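PDB 6EVU: PrgB from Enterococcus faecalis, which promotes cell aggregation, biofilm formation and conjugation by binding and compacting DNA, and is present here as its adhesin domain. Local coordinates for residues 139-144 and 162-167; 71-76 and 296-301. All blocks are in the same frame, centred on the assembly; numbering follows the deposited sequence.

Interaction 1 (139-144 and 162-167)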
ATOM      1  N   PRO A 139       0.706  11.653 -11.148  1.00 26.25           N
ATOM      2  CA  PRO A 139       0.176  12.969 -11.559  1.00 28.76           C
ATOM      3  C   PRO A 139       1.185  14.111 -11.635  1.00 28.93           C
ATOM      4  O   PRO A 139       0.756  15.273 -11.765  1.00 30.74           O
ATOM      5  CB  PRO A 139      -0.835  13.273 -10.445  1.00 28.91           C
ATOM      6  CG  PRO A 139      -0.081  12.752  -9.214  1.00 26.18           C
ATOM      7  CD  PRO A 139       0.551  11.411  -9.699  1.00 26.79           C
ATOM      8  N   SER A 140       2.495  13.843 -11.485  1.00 28.27           N
ATOM      9  CA  SER A 140       3.461  14.939 -11.549  1.00 27.13           C
ATOM     10  C   SER A 140       3.853  15.213 -13.001  1.00 32.38           C
ATOM     11  O   SER A 140       3.650  14.381 -13.916  1.00 29.88           O
ATOM     12  CB  SER A 140       4.721  14.634 -10.718  1.00 27.87           C
ATOM     13  OG  SER A 140       5.359  13.444 -11.177  1.00 28.66           O
ATOM     14  N   GLN A 141       4.440  16.395 -13.188  1.00 30.26           N
ATOM     15  CA  GLN A 141       4.806  16.828 -14.535  1.00 32.09           C
ATOM     16  C   GLN A 141       5.804  15.867 -15.149  1.00 30.99           C
ATOM     17  O   GLN A 141       5.727  15.565 -16.354  1.00 32.69           O
ATOM     18  CB  GLN A 141       5.381  18.256 -14.498  1.00 33.40           C
ATOM     19  CG  GLN A 141       5.721  18.863 -15.858  1.00 40.41           C
ATOM     20  CD  GLN A 141       4.475  18.937 -16.719  1.00 51.24           C
ATOM     21  OE1 GLN A 141       3.406  19.359 -16.244  1.00 48.27           O
ATOM     22  NE2 GLN A 141       4.582  18.477 -17.970  1.00 53.14           N
ATOM     23  N   SER A 142       6.752  15.388 -14.338  1.00 30.22           N
ATOM     24  CA  SER A 142       7.750  14.440 -14.781  1.00 29.23           C
ATOM     25  C   SER A 142       7.202  13.034 -14.874  1.00 31.36           C
ATOM     26  O   SER A 142       7.924  12.151 -15.333  1.00 30.55           O
ATOM     27  CB  SER A 142       8.947  14.457 -13.832  1.00 25.55           C
ATOM     28  OG  SER A 142       8.567  13.974 -12.532  1.00 29.52           O
ATOM     29  N   GLY A 143       5.986  12.780 -14.377  1.00 30.47           N
ATOM     30  CA  GLY A 143       5.497  11.409 -14.411  1.00 25.68           C
ATOM     31  C   GLY A 143       6.289  10.425 -13.570  1.00 28.55           C
ATOM     32  O   GLY A 143       6.283   9.213 -13.866  1.00 31.48           O
ATOM     33  N   THR A 144       6.898  10.893 -12.480  1.00 24.97           N
ATOM     34  CA  THR A 144       7.669  10.045 -11.586  1.00 25.73           C
ATOM     35  C   THR A 144       6.968   9.965 -10.244  1.00 27.95           C
ATOM     36  O   THR A 144       6.052  10.740  -9.943  1.00 24.69           O
ATOM     37  CB  THR A 144       9.091  10.590 -11.361  1.00 24.52           C
ATOM     38  OG1 THR A 144       9.017  11.908 -10.822  1.00 24.92           O
ATOM     39  CG2 THR A 144       9.851  10.641 -12.716  1.00 27.36           C
ATOM     40  N   ASN A 162       4.223  15.321  -6.534  1.00 24.99           N
ATOM     41  CA  ASN A 162       3.435  16.527  -6.738  1.00 31.06           C
ATOM     42  C   ASN A 162       2.228  16.229  -7.616  1.00 27.75           C
ATOM     43  O   ASN A 162       2.357  15.542  -8.631  1.00 29.46           O
ATOM     44  CB  ASN A 162       4.370  17.528  -7.452  1.00 34.12           C
ATOM     45  CG  ASN A 162       3.766  18.843  -7.667  1.00 40.02           C
ATOM     46  OD1 ASN A 162       3.092  19.402  -6.800  1.00 35.68           O
ATOM     47  ND2 ASN A 162       4.067  19.411  -8.815  1.00 38.99           N
ATOM     48  N   ARG A 163       1.090  16.863  -7.347  1.00 26.99           N
ATOM     49  CA  ARG A 163      -0.058  16.654  -8.231  1.00 28.99           C
ATOM     50  C   ARG A 163      -0.234  17.862  -9.152  1.00 32.96           C
ATOM     51  O   ARG A 163      -0.572  18.948  -8.686  1.00 34.63           O
ATOM     52  CB  ARG A 163      -1.339  16.413  -7.428  1.00 28.99           C
ATOM     53  CG  ARG A 163      -2.548  16.233  -8.316  1.00 32.64           C
ATOM     54  CD  ARG A 163      -3.824  15.808  -7.556  1.00 36.49           C
ATOM     55  NE  ARG A 163      -3.752  14.439  -7.038  1.00 31.83           N
ATOM     56  CZ  ARG A 163      -3.888  13.373  -7.816  1.00 33.88           C
ATOM     57  NH1 ARG A 163      -4.106  13.529  -9.109  1.00 33.52           N
ATOM     58  NH2 ARG A 163      -3.839  12.164  -7.312  1.00 31.91           N
ATOM     59  N   VAL A 164      -0.047  17.672 -10.466  1.00 31.38           N
ATOM     60  CA  VAL A 164      -0.359  18.720 -11.436  1.00 32.84           C
ATOM     61  C   VAL A 164      -1.587  18.399 -12.283  1.00 35.31           C
ATOM     62  O   VAL A 164      -2.069  19.285 -13.001  1.00 38.11           O
ATOM     63  CB  VAL A 164       0.837  19.018 -12.375  1.00 38.76           C
ATOM     64  CG1 VAL A 164       2.110  19.290 -11.618  1.00 37.03           C
ATOM     65  CG2 VAL A 164       1.064  17.911 -13.348  1.00 44.40           C
ATOM     66  N   ASN A 165      -2.063  17.159 -12.289  1.00 36.64           N
ATOM     67  CA  ASN A 165      -3.229  16.815 -13.106  1.00 38.31           C
ATOM     68  C   ASN A 165      -4.075  15.843 -12.312  1.00 38.50           C
ATOM     69  O   ASN A 165      -3.839  15.631 -11.119  1.00 39.85           O
ATOM     70  CB  ASN A 165      -2.809  16.247 -14.469  1.00 34.66           C
ATOM     71  CG  ASN A 165      -1.890  15.055 -14.316  1.00 39.05           C
ATOM     72  OD1 ASN A 165      -2.204  14.132 -13.573  1.00 35.61           O
ATOM     73  ND2 ASN A 165      -0.761  15.069 -15.013  1.00 34.69           N
ATOM     74  N   GLY A 166      -5.068  15.238 -12.973  1.00 38.06           N
ATOM     75  CA  GLY A 166      -5.992  14.370 -12.283  1.00 39.05           C
ATOM     76  C   GLY A 166      -5.650  12.888 -12.278  1.00 40.71           C
ATOM     77  O   GLY A 166      -6.495  12.085 -11.871  1.00 39.70           O
ATOM     78  N   LYS A 167      -4.460  12.494 -12.734  1.00 36.01           N
ATOM     79  CA  LYS A 167      -4.143  11.070 -12.815  1.00 38.86           C
ATOM     80  C   LYS A 167      -3.974  10.452 -11.430  1.00 36.37           C
ATOM     81  O   LYS A 167      -3.617  11.125 -10.445  1.00 32.87           O
ATOM     82  CB  LYS A 167      -2.857  10.862 -13.623  1.00 33.19           C
ATOM     83  CG  LYS A 167      -2.980  11.220 -15.095  1.00 37.70           C
ATOM     84  CD  LYS A 167      -1.571  11.201 -15.626  1.00 37.81           C
ATOM     85  CE  LYS A 167      -1.232   9.842 -16.236  1.00 58.99           C
ATOM     86  NZ  LYS A 167      -1.877   8.615 -15.627  1.00 64.66           N
TER
HETATM   87  O   HOH W   1       1.583  13.147 -14.985  1.00 32.35           O
HETATM   88  O   HOH W   2       5.324  18.378 -11.283  1.00 31.57           O
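Pro139 is wrapped by the loop 162-167. Its carbonyl O takes the backbone N of Val164 in a nearly straight bond of 2.8 Å. A second, weak bond reaches the same O from Asn165 N at 3.4 Å. The proline ring lies over one face of the Arg163 guanidinium, offset toward its rim, with Pro139 CB 3.5 Å from Arg163 NH1. Asn165 OD1 comes to 3.3 Å from Pro139 CA. Ser140 CB sits 3.3 Å from the carbonyl O of Asn162. Val164 CG2 lies 3.1 Å from Pro139 O; the Val164 and Gln141 side chains cross at about a right angle. The two loops link strands of the two antiparallel sheets of the adhesin domain. Loop 139-144 follows strand 124-137 and leads into strand 145-150. Loop 162-167 follows strand 157-160 and leads into strand 169-179. The latter loop is braced from within. Arg163 extends with CG anti to its own N (chi1 178°) and bends at chi3, which brings NH1 to the carbonyl oxygens of Asn165 and Lys167. Asn165 OD1 accepts a bond from Lys167 N at 2.9 Å, an Asx turn. A type I turn from Ser140 to Gly143 shapes the other loop. One water joins Ser140 O to Asn165 ND2, and another joins Gln141 N to Asn162 ND2.

Interaction 2 (71-76 and 296-301). With PO4 (phosphate ion), chain B.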
ATOM      1  N   LYS A  71       6.925  16.189   2.440  1.00 28.67           N
ATOM      2  CA  LYS A  71       8.191  15.975   1.746  1.00 30.36           C
ATOM      3  C   LYS A  71       8.017  15.167   0.462  1.00 29.15           C
ATOM      4  O   LYS A  71       8.724  15.416  -0.538  1.00 27.57           O
ATOM      5  CB  LYS A  71       9.195  15.291   2.679  1.00 27.23           C
ATOM      6  CG  LYS A  71       9.639  16.229   3.810  1.00 27.69           C
ATOM      7  CD  LYS A  71      10.572  15.475   4.778  1.00 35.64           C
ATOM      8  CE  LYS A  71      11.024  16.393   5.933  1.00 37.45           C
ATOM      9  NZ  LYS A  71      12.020  15.608   6.760  1.00 41.24           N
ATOM     10  N   LEU A  72       7.134  14.188   0.484  1.00 26.38           N
ATOM     11  CA  LEU A  72       6.860  13.371  -0.682  1.00 24.96           C
ATOM     12  C   LEU A  72       6.204  14.118  -1.830  1.00 24.48           C
ATOM     13  O   LEU A  72       6.458  13.823  -2.970  1.00 25.51           O
ATOM     14  CB  LEU A  72       6.025  12.155  -0.315  1.00 23.69           C
ATOM     15  CG  LEU A  72       6.794  11.051   0.382  1.00 24.48           C
ATOM     16  CD1 LEU A  72       5.848  10.073   1.035  1.00 31.51           C
ATOM     17  CD2 LEU A  72       7.717  10.348  -0.590  1.00 28.24           C
ATOM     18  N   ARG A  73       5.339  15.075  -1.516  1.00 26.52           N
ATOM     19  CA  ARG A  73       4.597  15.777  -2.550  1.00 27.54           C
ATOM     20  C   ARG A  73       5.316  16.923  -3.256  1.00 26.30           C
ATOM     21  O   ARG A  73       4.915  18.058  -3.195  1.00 28.85           O
ATOM     22  CB  ARG A  73       3.259  16.261  -1.995  1.00 26.40           C
ATOM     23  CG  ARG A  73       2.320  15.152  -1.589  1.00 26.75           C
ATOM     24  CD  ARG A  73       0.944  15.675  -1.242  1.00 29.98           C
ATOM     25  NE  ARG A  73       1.060  16.718  -0.252  1.00 30.55           N
ATOM     26  CZ  ARG A  73       0.977  16.524   1.051  1.00 31.84           C
ATOM     27  NH1 ARG A  73       0.720  15.336   1.543  1.00 29.70           N
ATOM     28  NH2 ARG A  73       1.132  17.537   1.859  1.00 31.35           N
ATOM     29  N   LYS A  74       6.387  16.572  -3.929  1.00 28.15           N
ATOM     30  CA  LYS A  74       7.161  17.468  -4.742  1.00 30.68           C
ATOM     31  C   LYS A  74       7.675  16.639  -5.919  1.00 27.15           C
ATOM     32  O   LYS A  74       7.797  15.434  -5.832  1.00 26.87           O
ATOM     33  CB  LYS A  74       8.265  18.181  -3.972  1.00 27.10           C
ATOM     34  CG  LYS A  74       9.335  17.320  -3.356  1.00 27.53           C
ATOM     35  CD  LYS A  74      10.445  18.185  -2.780  1.00 31.32           C
ATOM     36  CE  LYS A  74      11.370  17.397  -1.867  1.00 28.35           C
ATOM     37  NZ  LYS A  74      10.750  17.183  -0.549  1.00 29.38           N
ATOM     38  N   ASP A  75       7.952  17.301  -7.022  1.00 28.51           N
ATOM     39  CA  ASP A  75       8.396  16.604  -8.224  1.00 28.28           C
ATOM     40  C   ASP A  75       9.911  16.504  -8.159  1.00 31.74           C
ATOM     41  O   ASP A  75      10.600  17.530  -8.210  1.00 32.25           O
ATOM     42  CB  ASP A  75       7.945  17.391  -9.451  1.00 28.91           C
ATOM     43  CG  ASP A  75       8.162  16.632 -10.738  1.00 32.39           C
ATOM     44  OD1 ASP A  75       8.977  15.715 -10.786  1.00 30.58           O
ATOM     45  OD2 ASP A  75       7.468  16.949 -11.715  1.00 30.94           O
ATOM     46  N   MET A  76      10.430  15.287  -8.036  1.00 26.84           N
ATOM     47  CA  MET A  76      11.881  15.091  -7.976  1.00 27.16           C
ATOM     48  C   MET A  76      12.445  14.536  -9.277  1.00 31.98           C
ATOM     49  O   MET A  76      13.586  14.066  -9.285  1.00 36.03           O
ATOM     50  CB  MET A  76      12.236  14.175  -6.812  1.00 33.10           C
ATOM     51  CG  MET A  76      11.810  14.762  -5.496  1.00 33.92           C
ATOM     52  SD  MET A  76      12.585  16.320  -5.094  1.00 33.54           S
ATOM     53  CE  MET A  76      14.170  15.841  -4.372  1.00 33.50           C
ATOM     54  N   VAL A 296      -3.532  17.310  -0.628  1.00 36.39           N
ATOM     55  CA  VAL A 296      -2.944  16.145   0.053  1.00 31.29           C
ATOM     56  C   VAL A 296      -3.462  14.837  -0.537  1.00 37.07           C
ATOM     57  O   VAL A 296      -3.766  13.890   0.191  1.00 37.40           O
ATOM     58  CB  VAL A 296      -3.136  16.217   1.597  1.00 40.76           C
ATOM     59  CG1 VAL A 296      -2.400  17.422   2.132  1.00 35.28           C
ATOM     60  CG2 VAL A 296      -4.600  16.258   2.030  1.00 41.68           C
ATOM     61  N   SER A 297      -3.480  14.753  -1.871  1.00 29.40           N
ATOM     62  CA  SER A 297      -4.078  13.622  -2.575  1.00 32.04           C
ATOM     63  C   SER A 297      -3.072  12.856  -3.431  1.00 31.35           C
ATOM     64  O   SER A 297      -3.472  12.162  -4.387  1.00 31.93           O
ATOM     65  CB  SER A 297      -5.256  14.096  -3.434  1.00 34.59           C
ATOM     66  OG  SER A 297      -4.814  14.922  -4.511  1.00 35.59           O
ATOM     67  N   SER A 298      -1.758  12.983  -3.119  1.00 28.58           N
ATOM     68  CA  SER A 298      -0.751  12.330  -3.934  1.00 26.07           C
ATOM     69  C   SER A 298       0.445  11.780  -3.142  1.00 23.70           C
ATOM     70  O   SER A 298       1.492  11.501  -3.746  1.00 26.53           O
ATOM     71  CB  SER A 298      -0.236  13.292  -5.062  1.00 28.21           C
ATOM     72  OG  SER A 298       0.110  14.588  -4.527  1.00 29.81           O
ATOM     73  N   ALA A 299       0.324  11.573  -1.833  1.00 26.39           N
ATOM     74  CA  ALA A 299       1.340  10.801  -1.132  1.00 26.82           C
ATOM     75  C   ALA A 299       0.655   9.911  -0.099  1.00 25.88           C
ATOM     76  O   ALA A 299      -0.285  10.337   0.567  1.00 28.75           O
ATOM     77  CB  ALA A 299       2.328  11.713  -0.399  1.00 27.28           C
ATOM     78  N   GLN A 300       1.174   8.679   0.040  1.00 26.47           N
ATOM     79  CA  GLN A 300       0.498   7.734   0.923  1.00 26.32           C
ATOM     80  C   GLN A 300       1.527   6.852   1.622  1.00 27.06           C
ATOM     81  O   GLN A 300       2.675   6.708   1.198  1.00 27.69           O
ATOM     82  CB  GLN A 300      -0.484   6.855   0.115  1.00 26.56           C
ATOM     83  CG  GLN A 300       0.255   5.827  -0.745  1.00 25.84           C
ATOM     84  CD  GLN A 300      -0.665   5.190  -1.784  1.00 34.87           C
ATOM     85  OE1 GLN A 300      -0.451   5.269  -2.978  1.00 27.93           O
ATOM     86  NE2 GLN A 300      -1.692   4.513  -1.304  1.00 29.40           N
ATOM     87  N   TRP A 301       1.046   6.208   2.703  1.00 24.69           N
ATOM     88  CA  TRP A 301       1.819   5.174   3.377  1.00 27.42           C
ATOM     89  C   TRP A 301       1.167   3.847   3.043  1.00 26.88           C
ATOM     90  O   TRP A 301      -0.037   3.706   3.266  1.00 28.92           O
ATOM     91  CB  TRP A 301       1.780   5.436   4.888  1.00 27.95           C
ATOM     92  CG  TRP A 301       2.392   4.323   5.718  1.00 27.90           C
ATOM     93  CD1 TRP A 301       3.356   3.465   5.324  1.00 31.42           C
ATOM     94  CD2 TRP A 301       2.063   3.962   7.077  1.00 32.15           C
ATOM     95  NE1 TRP A 301       3.662   2.565   6.316  1.00 34.33           N
ATOM     96  CE2 TRP A 301       2.877   2.852   7.407  1.00 30.23           C
ATOM     97  CE3 TRP A 301       1.133   4.438   8.019  1.00 35.23           C
ATOM     98  CZ2 TRP A 301       2.800   2.234   8.680  1.00 38.07           C
ATOM     99  CZ3 TRP A 301       1.087   3.840   9.279  1.00 41.09           C
ATOM    100  CH2 TRP A 301       1.891   2.737   9.571  1.00 47.28           C
TER
HETATM  101  P   PO4 B 601      -0.618  19.713  -2.030  0.61 31.48           P
HETATM  102  O1  PO4 B 601      -1.675  19.467  -0.970  0.61 29.97           O
HETATM  103  O2  PO4 B 601      -1.083  19.030  -3.316  0.61 34.64           O
HETATM  104  O3  PO4 B 601      -0.528  21.208  -2.288  0.61 37.68           O
HETATM  105  O4  PO4 B 601       0.773  19.273  -1.669  0.61 29.80           O
HETATM  106  O   HOH W   3      -0.980  13.040   0.534  1.00 30.14           O
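Val296 meets Arg73 through CG1, which lies over one face of the guanidinium, offset toward its rim, 3.5 Å from Arg73 NH2. The backbone N of Val296 points at a phosphate ion, probably from the crystallisation liquor, and bonds its O1 at 2.9 Å in a nearly straight line. Arg73 NE holds O4 of the same ion, also at 2.9 Å, from the edge of the guanidinium. The ion therefore bridges the two segments. A water bridges them too: it accepts from Arg73 NH1 and donates to Ala299 O, and more weakly to Val296 O. The bend of the arginine chain at chi3 (-53°) turns the guanidinium toward both bridges. Ser297 faces away. Ser298 OG lies 3.6 Å from Arg73 CD; its hydrogen-bond partner is the carbonyl O of Thr161. Ala299 points its methyl at the other segment. Ala299 CB packs 3.7 Å from Leu72 CB and 3.6 Å from Arg73 CG, so one methyl touches both side chains. Here strand 299-302 begins, paired with strand 157-160 at the end of the six-stranded sheet. Arg73 is the first residue past helix 68-72 and the centre of an inverse gamma turn. The contact thus packs a helix C-terminus and its turn against the start of an edge strand in this GbpC-family adhesin domain, beside a bound phosphate that may mark a place suited to an anion.

In the fold
Interaction 2 is the more buried contact and interaction 1 the more superficial; their centres are about 10 Å apart. Both lie on the same side of the chain's centre and meet directly. Ser142 OG probably bonds Asp75 OD1 (2.5 Å), and Arg163 NH2 probably bonds Ser297 O (2.9 Å). Each segment of interaction 1 thus touches one of interaction 2. Strand 157-160 relates them further: it runs into the loop 162-167 and pairs with the strand that begins in 296-301. The chemistry differs. Interaction 1 joins loops close in sequence by one strong and one weak backbone bond, with two waters. Interaction 2 joins distant parts by side-chain packing, apolar and against a guanidinium; its polar links run through water and phosphate.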